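Local coordinates for PaaX domain-containing protein, C-domain protein (Mycobacterium tuberculosis, PDB 3KFW), which is of unknown function but is probably a PaaX-like transcriptional regulator with a helix-turn-helix domain and a Cas2-like central domain, at residues 111-116 and 132-137. Numbering follows the deposited sequence.
Sequences HHKRFG and DLESDV
Lys113, which reaches across to Asp132, starts at the edge of the Phe115 ring: its CB lies in the plane of that ring, 3.8 Å from Phe115 CD1. His112 O lies over one face of the Arg114 guanidinium, nearer its margin than its centre. From the edge of the phenyl ring the lysine runs outward nearly straight until its last torsion (chi4 -88°) bends the ammonium toward the other loop. There NZ donates to Asp132 O at 2.6 Å, almost in line with the carbonyl (C=O...N angle 173°). A long aliphatic side chain with a charged end suits this span, since the facing CA atoms of Lys113 and Asp132 are 9.0 Å apart. Within the Cas2-like domain, the bond joins the end of helix 100-112 to the loop between strands 122-126 and 141-147. A Schellman motif closes the helix, with Arg114 at positive phi (64°) and its N bonded to His111 O; its guanidinium also donates to Ala76 O and Leu196 O. Phe115 points toward the 132-137 loop but stops short of it, packing on Leu91 and Trp123, a buried place suited to a hydrophobic ring. The side chain of Glu134, centre of an inverse gamma turn, runs roughly perpendicular to that of Lys113, with CB 4.0 Å from Lys113 NZ. Glu134 OE2 and Asp132 OD1, 6.2 and 6.5 Å from Lys113 NZ, probably add only diffuse attraction.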
loop_
_atom_site.group_PDB
_atom_site.type_symbol
_atom_site.label_atom_id
_atom_site.label_comp_id
_atom_site.label_asym_id
_atom_site.label_seq_id
_atom_site.Cartn_x
_atom_site.Cartn_y
_atom_site.Cartn_z
ATOM N N HIS A 111 -16.387 3.942 6.114
ATOM C CA HIS A 111 -16.776 4.502 7.429
ATOM C C HIS A 111 -18.273 4.386 7.709
ATOM O O HIS A 111 -18.666 3.960 8.812
ATOM C CB HIS A 111 -16.255 5.940 7.640
ATOM C CG HIS A 111 -14.761 6.021 7.723
ATOM N ND1 HIS A 111 -13.998 5.071 8.382
ATOM C CD2 HIS A 111 -13.882 6.934 7.228
ATOM C CE1 HIS A 111 -12.721 5.400 8.288
ATOM N NE2 HIS A 111 -12.624 6.519 7.585
ATOM N N HIS A 112 -19.083 4.730 6.706
ATOM C CA HIS A 112 -20.536 4.638 6.780
ATOM C C HIS A 112 -21.076 3.228 7.069
ATOM O O HIS A 112 -22.077 3.072 7.751
ATOM C CB HIS A 112 -21.179 5.202 5.489
ATOM C CG HIS A 112 -22.682 5.193 5.505
ATOM N ND1 HIS A 112 -23.430 6.215 6.061
ATOM C CD2 HIS A 112 -23.581 4.299 5.014
ATOM C CE1 HIS A 112 -24.721 5.953 5.914
ATOM N NE2 HIS A 112 -24.840 4.793 5.286
ATOM N N LYS A 113 -20.456 2.215 6.496
ATOM C CA LYS A 113 -20.847 0.829 6.776
ATOM C C LYS A 113 -20.086 0.255 7.983
ATOM O O LYS A 113 -20.130 -0.942 8.231
ATOM C CB LYS A 113 -20.530 -0.016 5.561
ATOM C CG LYS A 113 -21.355 0.338 4.382
ATOM C CD LYS A 113 -20.943 -0.525 3.215
ATOM C CE LYS A 113 -21.730 -0.092 1.951
ATOM N NZ LYS A 113 -22.998 -0.832 1.902
ATOM N N ARG A 114 -19.317 1.118 8.670
ATOM C CA ARG A 114 -18.686 0.830 9.956
ATOM C C ARG A 114 -17.663 -0.286 9.878
ATOM O O ARG A 114 -17.624 -1.176 10.725
ATOM C CB ARG A 114 -19.759 0.633 11.033
ATOM C CG ARG A 114 -20.709 1.827 10.969
ATOM C CD ARG A 114 -21.894 1.700 11.844
ATOM N NE ARG A 114 -22.406 3.042 12.058
ATOM C CZ ARG A 114 -23.688 3.327 12.051
ATOM N NH1 ARG A 114 -24.561 2.345 11.827
ATOM N NH2 ARG A 114 -24.096 4.583 12.229
ATOM N N PHE A 115 -16.854 -0.213 8.815
ATOM C CA PHE A 115 -15.630 -0.992 8.668
ATOM C C PHE A 115 -14.458 -0.205 9.238
ATOM O O PHE A 115 -14.471 1.014 9.191
ATOM C CB PHE A 115 -15.392 -1.338 7.191
ATOM C CG PHE A 115 -16.264 -2.474 6.702
ATOM C CD1 PHE A 115 -17.606 -2.258 6.381
ATOM C CD2 PHE A 115 -15.752 -3.739 6.558
ATOM C CE1 PHE A 115 -18.408 -3.290 5.952
ATOM C CE2 PHE A 115 -16.558 -4.778 6.120
ATOM C CZ PHE A 115 -17.882 -4.558 5.839
ATOM N N GLY A 116 -13.490 -0.909 9.832
ATOM C CA GLY A 116 -12.242 -0.291 10.279
ATOM C C GLY A 116 -11.096 -0.701 9.359
ATOM O O GLY A 116 -11.068 -1.784 8.781
ATOM N N ASP A 132 -24.362 -5.203 2.829
ATOM C CA ASP A 132 -24.739 -5.267 1.452
ATOM C C ASP A 132 -23.780 -4.356 0.719
ATOM O O ASP A 132 -23.620 -3.192 1.090
ATOM C CB ASP A 132 -26.189 -4.850 1.254
ATOM C CG ASP A 132 -26.852 -5.602 0.109
ATOM O OD1 ASP A 132 -26.263 -5.645 -0.997
ATOM O OD2 ASP A 132 -27.960 -6.159 0.311
ATOM N N LEU A 133 -23.115 -4.890 -0.300
ATOM C CA LEU A 133 -22.186 -4.088 -1.081
ATOM C C LEU A 133 -22.922 -3.103 -1.992
ATOM O O LEU A 133 -23.763 -3.521 -2.777
ATOM C CB LEU A 133 -21.240 -4.998 -1.864
ATOM C CG LEU A 133 -19.967 -5.274 -1.060
ATOM C CD1 LEU A 133 -19.228 -6.561 -1.528
ATOM C CD2 LEU A 133 -19.087 -4.018 -1.099
ATOM N N GLU A 134 -22.597 -1.809 -1.889
ATOM C CA GLU A 134 -23.395 -0.734 -2.513
ATOM C C GLU A 134 -23.332 -0.660 -4.064
ATOM O O GLU A 134 -23.008 0.377 -4.651
ATOM C CB GLU A 134 -23.191 0.638 -1.796
ATOM C CG GLU A 134 -21.852 1.388 -2.036
ATOM C CD GLU A 134 -22.015 2.767 -2.715
ATOM O OE1 GLU A 134 -22.415 2.830 -3.909
ATOM O OE2 GLU A 134 -21.720 3.796 -2.051
ATOM N N SER A 135 -23.668 -1.781 -4.702
ATOM C CA SER A 135 -23.735 -1.905 -6.165
ATOM C C SER A 135 -22.342 -1.843 -6.815
ATOM O O SER A 135 -21.418 -2.577 -6.422
ATOM C CB SER A 135 -24.702 -0.856 -6.794
ATOM O OG SER A 135 -26.055 -1.033 -6.392
ATOM N N ASP A 136 -22.233 -0.978 -7.827
ATOM C CA ASP A 136 -20.984 -0.680 -8.523
ATOM C C ASP A 136 -19.984 0.000 -7.589
ATOM O O ASP A 136 -19.126 -0.688 -7.042
ATOM C CB ASP A 136 -21.237 0.185 -9.774
ATOM C CG ASP A 136 -21.320 -0.634 -11.070
ATOM O OD1 ASP A 136 -21.237 -0.007 -12.148
ATOM O OD2 ASP A 136 -21.468 -1.880 -11.025
ATOM N N VAL A 137 -20.101 1.325 -7.393
ATOM C CA VAL A 137 -19.115 2.099 -6.590
ATOM C C VAL A 137 -18.166 1.202 -5.748
ATOM O O VAL A 137 -16.964 1.226 -5.999
ATOM C CB VAL A 137 -19.750 3.247 -5.749
#